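Local coordinates for protein kallistatin (Homo sapiens, PDB 6F4V) that inhibits tissue kallikrein as a secreted serpin, forming a stable equimolar complex with the protease as its reactive site is cut, at residues 88-93 against 166-171; 172-177 against 223-228; 316-321 against 333-338. All coordinates share one frame; numbering follows the deposited sequence. Where two conformers were deposited one is given.

Interaction 1: residues 88-93 against 166-171; sequences GLETRV and YIYFKA
Glu90 OE2, 3.5 Å from Tyr168 CD2 across the strand pair, is gripped by three nitrogens. Arg92 NE, in the plane of its guanidinium, meets the oxygen's anti lone pair at 2.9 Å in a nearly straight bond (171°); Arg92 NH2 adds a weak bond, and Arg145 NH2 a further salt bridge. The arginine chain bends at chi3 (-59°) to lay the guanidinium beside Tyr168, planes 23° apart, with Tyr168 CB over one face and NH2 3.5 Å from Tyr168 CG. At its far side NH1 donates to a water (2.9 Å) that also bonds Tyr166 OH, and makes a salt bridge with Glu143. These groups ride on antiparallel neighbours of serpin beta-sheet A, strands 89-100 and 159-172. Glu90 pairs with Lys170 and Arg92 with Tyr168, each through two backbone bonds; the shortest joins Glu90 N to Lys170 O at 2.7 Å. The alternate residues turn to the opposite face, where Val93 and Ile167 lie side by side, CG2 to CG1 3.7 Å. Leu89 CD1 rests on Ala171 CB at the same distance, 3.7 Å, while helix 68-83 covers Thr91 and Val93.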
# COMPACT_ATOMS: atom_id res chain seq x y z
N GLY A 88 21.02 -1.81 0.46
CA GLY A 88 20.53 -0.50 0.93
C GLY A 88 19.01 -0.38 0.88
O GLY A 88 18.46 0.76 0.64
N LEU A 89 18.36 -1.55 1.08
CA LEU A 89 16.91 -1.67 1.06
C LEU A 89 16.37 -2.77 1.97
O LEU A 89 16.68 -3.95 1.80
CB LEU A 89 16.44 -1.95 -0.37
CG LEU A 89 14.94 -1.79 -0.69
CD1 LEU A 89 14.73 -1.01 -1.99
CD2 LEU A 89 14.25 -3.14 -0.74
N GLU A 90 15.54 -2.37 2.94
CA GLU A 90 14.84 -3.30 3.81
C GLU A 90 13.38 -3.34 3.35
O GLU A 90 12.73 -2.30 3.24
CB GLU A 90 14.93 -2.84 5.27
CG GLU A 90 14.25 -3.79 6.26
CD GLU A 90 14.19 -3.25 7.68
OE1 GLU A 90 14.84 -2.24 7.99
OE2 GLU A 90 13.50 -3.86 8.53
N THR A 91 12.92 -4.54 3.00
CA THR A 91 11.51 -4.78 2.83
C THR A 91 11.17 -6.03 3.63
O THR A 91 11.89 -7.06 3.55
CB THR A 91 11.14 -4.92 1.35
OG1 THR A 91 11.59 -3.77 0.64
CG2 THR A 91 9.64 -5.04 1.19
N ARG A 92 10.12 -5.93 4.44
CA ARG A 92 9.60 -7.07 5.16
C ARG A 92 8.10 -7.05 5.03
O ARG A 92 7.48 -6.00 5.24
CB ARG A 92 9.96 -7.04 6.64
CG ARG A 92 11.40 -7.43 6.91
CD ARG A 92 11.78 -7.34 8.38
NE ARG A 92 11.58 -6.00 8.92
CZ ARG A 92 10.53 -5.59 9.64
NH1 ARG A 92 9.53 -6.42 9.95
NH2 ARG A 92 10.48 -4.33 10.06
N VAL A 93 7.56 -8.20 4.68
CA VAL A 93 6.12 -8.41 4.61
C VAL A 93 5.81 -9.69 5.37
O VAL A 93 6.50 -10.69 5.21
CB VAL A 93 5.61 -8.51 3.19
CG1 VAL A 93 4.10 -8.70 3.18
CG2 VAL A 93 5.99 -7.26 2.40
N TYR A 166 1.38 -6.95 7.38
CA TYR A 166 2.11 -5.68 7.46
C TYR A 166 3.19 -5.68 6.38
O TYR A 166 3.62 -6.75 5.89
CB TYR A 166 2.72 -5.49 8.86
CG TYR A 166 3.78 -6.53 9.11
CD1 TYR A 166 5.11 -6.32 8.69
CD2 TYR A 166 3.45 -7.75 9.71
CE1 TYR A 166 6.08 -7.30 8.87
CE2 TYR A 166 4.41 -8.72 9.90
CZ TYR A 166 5.72 -8.49 9.50
OH TYR A 166 6.66 -9.48 9.67
N ILE A 167 3.62 -4.47 6.05
CA ILE A 167 4.74 -4.24 5.18
C ILE A 167 5.54 -3.11 5.81
O ILE A 167 4.99 -2.14 6.31
CB ILE A 167 4.29 -3.91 3.72
CG1 ILE A 167 5.50 -3.59 2.83
CG2 ILE A 167 3.28 -2.77 3.68
CD1 ILE A 167 5.20 -3.57 1.34
N TYR A 168 6.85 -3.30 5.79
CA TYR A 168 7.81 -2.32 6.25
C TYR A 168 8.85 -2.16 5.15
O TYR A 168 9.39 -3.16 4.66
CB TYR A 168 8.46 -2.74 7.55
CG TYR A 168 9.41 -1.66 8.02
CD1 TYR A 168 8.93 -0.50 8.62
CD2 TYR A 168 10.78 -1.74 7.78
CE1 TYR A 168 9.78 0.52 9.01
CE2 TYR A 168 11.65 -0.71 8.16
CZ TYR A 168 11.15 0.41 8.79
OH TYR A 168 11.98 1.45 9.18
N PHE A 169 9.13 -0.91 4.79
CA PHE A 169 9.99 -0.55 3.69
C PHE A 169 10.89 0.58 4.12
O PHE A 169 10.42 1.65 4.49
CB PHE A 169 9.11 -0.08 2.52
CG PHE A 169 9.87 0.43 1.33
CD1 PHE A 169 10.34 -0.44 0.38
CD2 PHE A 169 10.08 1.78 1.14
CE1 PHE A 169 11.01 0.01 -0.75
CE2 PHE A 169 10.75 2.25 0.00
CZ PHE A 169 11.21 1.36 -0.94
N LYS A 170 12.20 0.37 4.03
CA LYS A 170 13.15 1.45 4.31
C LYS A 170 14.27 1.32 3.31
O LYS A 170 14.90 0.25 3.19
CB LYS A 170 13.67 1.36 5.77
CG LYS A 170 14.58 2.55 6.12
CD LYS A 170 14.82 2.72 7.63
CE LYS A 170 15.51 1.57 8.31
NZ LYS A 170 15.56 1.80 9.81
N ALA A 171 14.49 2.39 2.57
CA ALA A 171 15.37 2.34 1.42
C ALA A 171 16.11 3.63 1.24
O ALA A 171 15.54 4.70 1.27
CB ALA A 171 14.55 2.05 0.16
O HOH W 1 9.14 -9.21 9.40

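Interaction 2: residues 172-177 against 223-228; sequences LWEKPF and DYKGDA. With NA (sodium ion), chain J.
Trp173 and Tyr224 both carry CG anti to the carbonyl carbon (chi1 -60° and -63°), which sends their rings the same way, side by side. The planes are near parallel, 12° apart, but slid so far that the rings barely overlap: the centroids are 5.0 Å apart, and the touch is made by Trp173 CZ3 against Tyr224 CE1 at 3.3 Å. Partners beyond the two segments hold both rings: Trp173 NE1 bonds the Asp325 carbonyl and Tyr224 OH bonds Thr329. Beside them the backbones meet in a single bridge. Lys225 N donates to Leu172 O at 2.8 Å, and that carbonyl oxygen also lies at the edge of the Tyr224 ring. Glu174 N donates to Asp223 O at 2.9 Å, tilted from the carbonyl plane, and a water shared with Lys175 N donates to the same oxygen. This is the breach region of the serpin fold, at the end of sheet A where the inserted reactive-loop strand begins. Here the chain leaving strand 159-172 packs on the turn between strands 217-223 and 228-235 of sheet B. The turn also holds a sodium ion, bound by Tyr224 O at 2.2 Å, Gly226 O at 2.4 Å and three waters. Glu174, its chain folded back at chi2, belongs to the second shell: OE1 accepts from two of the metal's waters, at 2.7 Å and 2.8 Å. One of these also accepts from Gly226 N, while the third metal-bound water donates to Ala228 O. The backbone of Gly226 takes angles at which a CB would press on the preceding carbonyl oxygen. Lys225 runs extended, its CG against the Glu174 carboxylate and its CE against Trp173 O.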
# COMPACT_ATOMS: atom_id res chain seq x y z
N LEU A 172 17.40 3.51 0.99
CA LEU A 172 18.24 4.66 0.69
C LEU A 172 18.08 5.13 -0.77
O LEU A 172 17.98 4.31 -1.69
CB LEU A 172 19.71 4.27 0.88
CG LEU A 172 20.17 3.95 2.29
CD1 LEU A 172 21.54 3.27 2.20
CD2 LEU A 172 20.23 5.20 3.16
N TRP A 173 18.14 6.45 -0.98
CA TRP A 173 18.20 6.99 -2.34
C TRP A 173 19.49 6.56 -3.03
O TRP A 173 20.54 6.59 -2.39
CB TRP A 173 18.23 8.53 -2.32
CG TRP A 173 17.09 9.20 -1.70
CD1 TRP A 173 17.12 10.07 -0.68
CD2 TRP A 173 15.72 9.09 -2.10
NE1 TRP A 173 15.86 10.54 -0.40
CE2 TRP A 173 14.97 9.93 -1.25
CE3 TRP A 173 15.05 8.38 -3.11
CZ2 TRP A 173 13.57 10.07 -1.37
CZ3 TRP A 173 13.66 8.53 -3.22
CH2 TRP A 173 12.95 9.35 -2.36
N GLU A 174 19.45 6.20 -4.31
CA GLU A 174 20.71 6.16 -5.07
C GLU A 174 21.38 7.55 -5.10
O GLU A 174 22.60 7.64 -5.08
CB GLU A 174 20.52 5.70 -6.52
CG GLU A 174 20.27 4.21 -6.64
CD GLU A 174 21.51 3.35 -6.55
OE1 GLU A 174 21.41 2.13 -6.81
OE2 GLU A 174 22.59 3.87 -6.20
N LYS A 175 20.56 8.60 -5.18
CA LYS A 175 21.03 9.99 -5.30
C LYS A 175 20.48 10.84 -4.13
O LYS A 175 19.46 11.54 -4.27
CB LYS A 175 20.59 10.55 -6.65
CG LYS A 175 21.24 9.88 -7.87
CD LYS A 175 20.41 10.10 -9.12
CE LYS A 175 20.86 9.21 -10.27
NZ LYS A 175 22.01 9.81 -10.96
N PRO A 176 21.13 10.75 -2.97
CA PRO A 176 20.61 11.44 -1.80
C PRO A 176 20.84 12.94 -1.82
O PRO A 176 21.61 13.47 -2.65
CB PRO A 176 21.38 10.81 -0.64
CG PRO A 176 22.68 10.35 -1.23
CD PRO A 176 22.36 9.99 -2.67
N PHE A 177 20.16 13.61 -0.89
CA PHE A 177 20.25 15.05 -0.71
C PHE A 177 21.25 15.32 0.43
O PHE A 177 21.47 14.46 1.29
CB PHE A 177 18.89 15.63 -0.32
CG PHE A 177 17.80 15.39 -1.33
CD1 PHE A 177 17.13 14.15 -1.38
CD2 PHE A 177 17.40 16.38 -2.21
CE1 PHE A 177 16.12 13.93 -2.31
CE2 PHE A 177 16.40 16.16 -3.13
CZ PHE A 177 15.76 14.94 -3.18
N ASP A 223 15.53 6.34 -8.04
CA ASP A 223 15.87 4.97 -7.72
C ASP A 223 16.31 4.90 -6.27
O ASP A 223 16.93 5.83 -5.75
CB ASP A 223 16.98 4.45 -8.65
CG ASP A 223 16.47 4.24 -10.10
OD1 ASP A 223 15.35 3.70 -10.27
OD2 ASP A 223 17.08 4.71 -11.06
N TYR A 224 15.98 3.78 -5.65
CA TYR A 224 16.53 3.40 -4.36
C TYR A 224 17.70 2.44 -4.56
O TYR A 224 17.84 1.82 -5.63
CB TYR A 224 15.49 2.73 -3.51
CG TYR A 224 14.30 3.60 -3.15
CD1 TYR A 224 14.45 4.67 -2.26
CD2 TYR A 224 13.06 3.39 -3.72
CE1 TYR A 224 13.39 5.46 -1.91
CE2 TYR A 224 11.98 4.20 -3.40
CZ TYR A 224 12.13 5.21 -2.48
OH TYR A 224 11.06 6.01 -2.16
N LYS A 225 18.54 2.31 -3.55
CA LYS A 225 19.55 1.25 -3.52
C LYS A 225 18.82 -0.05 -3.22
O LYS A 225 18.27 -0.21 -2.13
CB LYS A 225 20.62 1.56 -2.48
CG LYS A 225 21.42 2.77 -2.89
CD LYS A 225 22.56 3.08 -1.93
CE LYS A 225 23.20 4.39 -2.31
NZ LYS A 225 24.35 4.68 -1.40
N GLY A 226 18.81 -0.96 -4.18
CA GLY A 226 17.96 -2.16 -4.16
C GLY A 226 16.88 -2.12 -5.22
O GLY A 226 16.86 -1.25 -6.06
N ASP A 227 15.97 -3.08 -5.18
CA ASP A 227 15.08 -3.30 -6.30
C ASP A 227 13.78 -2.53 -6.08
O ASP A 227 12.69 -3.14 -5.97
CB ASP A 227 14.81 -4.79 -6.46
CG ASP A 227 16.08 -5.56 -6.84
OD1 ASP A 227 16.96 -4.98 -7.48
OD2 ASP A 227 16.15 -6.77 -6.51
N ALA A 228 13.88 -1.22 -5.99
CA ALA A 228 12.70 -0.37 -5.84
C ALA A 228 12.93 0.97 -6.46
O ALA A 228 14.06 1.46 -6.51
CB ALA A 228 12.28 -0.24 -4.39
NA NA J . 18.03 0.40 -7.31
O HOH W 2 20.25 -0.43 -6.63
O HOH W 3 19.41 1.73 -8.60
O HOH W 4 17.91 8.34 -6.22
O HOH W 5 16.04 0.96 -8.43

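Interaction 3: residues 316-321 against 333-338; sequences SFHKAT and AATSFA
The reactive-loop strand 328-340, inserted into sheet A, here pairs antiparallel with strand 312-324, from which it folds back as a hairpin. Lys319 and Ala334 exchange two backbone bonds, and Ser336 N donates to Phe317 O at 2.9 Å. At the open end of the pairing side chains join in. Ser316 OG donates to Ser336 O at 2.7 Å and also bonds Tyr40. Ser336 OG, set between its own backbone N and carbonyl carbon (chi1 71°), comes near enough to accept from Phe317 N at 3.2 Å. His318 has CG anti to its N (chi1 -176°), bringing ND1 to Thr335 OG1 at 2.8 Å, with the hydroxyl near the ring plane at its edge. Its NE2 bonds Ser32 N, so the imidazole is held at both nitrogens, and Thr335 OG1 has a second partner in Ser35. A leucine in place of His318 would probably leave Thr335 OG1 and Ser32 N each without this mate, removing one polar tie toward helix 33-44. Further along, Ala320 CB meets Ala333 CB at 3.6 Å. A histidine on the strand next to the inserted one belongs to the serpin shutter; its pairing with strand 328-340 is that of the relaxed, loop-inserted form.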
# COMPACT_ATOMS: atom_id res chain seq x y z
N SER A 316 -12.54 -4.13 9.27
CA SER A 316 -11.26 -4.25 8.54
C SER A 316 -10.62 -2.88 8.39
O SER A 316 -11.25 -1.94 7.85
CB SER A 316 -11.47 -4.89 7.15
OG SER A 316 -10.24 -4.99 6.41
N PHE A 317 -9.39 -2.74 8.90
CA PHE A 317 -8.69 -1.46 8.90
C PHE A 317 -7.44 -1.52 8.06
O PHE A 317 -6.85 -2.59 7.87
CB PHE A 317 -8.33 -1.04 10.33
CG PHE A 317 -9.53 -0.92 11.21
CD1 PHE A 317 -10.40 0.18 11.08
CD2 PHE A 317 -9.84 -1.91 12.13
CE1 PHE A 317 -11.53 0.31 11.90
CE2 PHE A 317 -10.98 -1.80 12.94
CZ PHE A 317 -11.81 -0.70 12.82
N HIS A 318 -7.05 -0.37 7.53
CA HIS A 318 -5.76 -0.23 6.87
C HIS A 318 -5.14 1.10 7.30
O HIS A 318 -5.81 2.13 7.26
CB HIS A 318 -5.90 -0.23 5.34
CG HIS A 318 -4.59 -0.17 4.63
ND1 HIS A 318 -3.77 -1.27 4.49
CD2 HIS A 318 -3.93 0.86 4.05
CE1 HIS A 318 -2.67 -0.91 3.86
NE2 HIS A 318 -2.74 0.38 3.58
N LYS A 319 -3.89 1.08 7.77
CA LYS A 319 -3.15 2.29 8.05
C LYS A 319 -1.81 2.23 7.40
O LYS A 319 -1.22 1.15 7.24
CB LYS A 319 -2.96 2.48 9.55
CG LYS A 319 -4.26 2.60 10.32
CD LYS A 319 -4.01 2.74 11.82
CE LYS A 319 -3.96 4.19 12.27
NZ LYS A 319 -4.03 4.31 13.76
N ALA A 320 -1.32 3.40 7.03
CA ALA A 320 -0.05 3.50 6.35
C ALA A 320 0.65 4.83 6.64
O ALA A 320 -0.03 5.85 6.86
CB ALA A 320 -0.23 3.33 4.87
N THR A 321 1.98 4.82 6.58
CA THR A 321 2.78 6.04 6.81
C THR A 321 3.92 6.15 5.82
O THR A 321 4.52 5.14 5.45
CB THR A 321 3.43 6.09 8.25
OG1 THR A 321 4.33 4.98 8.39
CG2 THR A 321 2.41 5.96 9.30
N ALA A 333 2.89 -0.05 6.43
CA ALA A 333 1.45 -0.23 6.38
C ALA A 333 1.05 -1.54 6.99
O ALA A 333 1.85 -2.47 7.13
CB ALA A 333 0.92 -0.13 4.96
N ALA A 334 -0.21 -1.62 7.38
CA ALA A 334 -0.78 -2.86 7.83
C ALA A 334 -2.28 -2.91 7.57
O ALA A 334 -2.92 -1.87 7.45
CB ALA A 334 -0.49 -3.04 9.31
N THR A 335 -2.80 -4.13 7.49
CA THR A 335 -4.21 -4.38 7.22
C THR A 335 -4.70 -5.41 8.20
O THR A 335 -4.02 -6.41 8.43
CB THR A 335 -4.38 -4.96 5.79
OG1 THR A 335 -3.83 -4.05 4.84
CG2 THR A 335 -5.84 -5.23 5.45
N SER A 336 -5.87 -5.16 8.79
CA SER A 336 -6.55 -6.13 9.63
C SER A 336 -7.87 -6.57 8.99
O SER A 336 -8.49 -5.82 8.22
CB SER A 336 -6.82 -5.55 11.01
OG SER A 336 -7.82 -4.56 10.96
N PHE A 337 -8.31 -7.77 9.35
CA PHE A 337 -9.64 -8.26 8.99
C PHE A 337 -10.16 -9.14 10.11
O PHE A 337 -9.59 -10.19 10.37
CB PHE A 337 -9.61 -9.05 7.69
CG PHE A 337 -10.97 -9.26 7.10
CD1 PHE A 337 -11.81 -10.28 7.54
CD2 PHE A 337 -11.43 -8.41 6.14
CE1 PHE A 337 -13.08 -10.42 6.98
CE2 PHE A 337 -12.68 -8.56 5.58
CZ PHE A 337 -13.50 -9.55 6.01
N ALA A 338 -11.27 -8.73 10.73
CA ALA A 338 -11.86 -9.42 11.86
C ALA A 338 -13.08 -10.20 11.39
O ALA A 338 -13.85 -9.74 10.52
CB ALA A 338 -12.22 -8.42 12.95

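Overall arrangement
Followed from the N terminus, the contacts come in series; none encloses or crosses another. Interaction 1 brings strand 159-172 back beside strand 89-100, closing a loop of 72 residues that contains both helix and strand. The chain then runs straight from 166-171 into 172-177, where interaction 2 closes 45 residues without helix and joins sheet A to sheet B. Interaction 3 closes the short hairpin of 316-321 and 333-338. Interactions 1 and 2 touch where Gly88 O lies 3.0 Å from Leu172 N. Interaction 1 meets interaction 3 within sheet A, Ile167 N to Ala333 O at 2.9 Å, while interactions 2 and 3 stay about 10 Å apart at their nearest atoms.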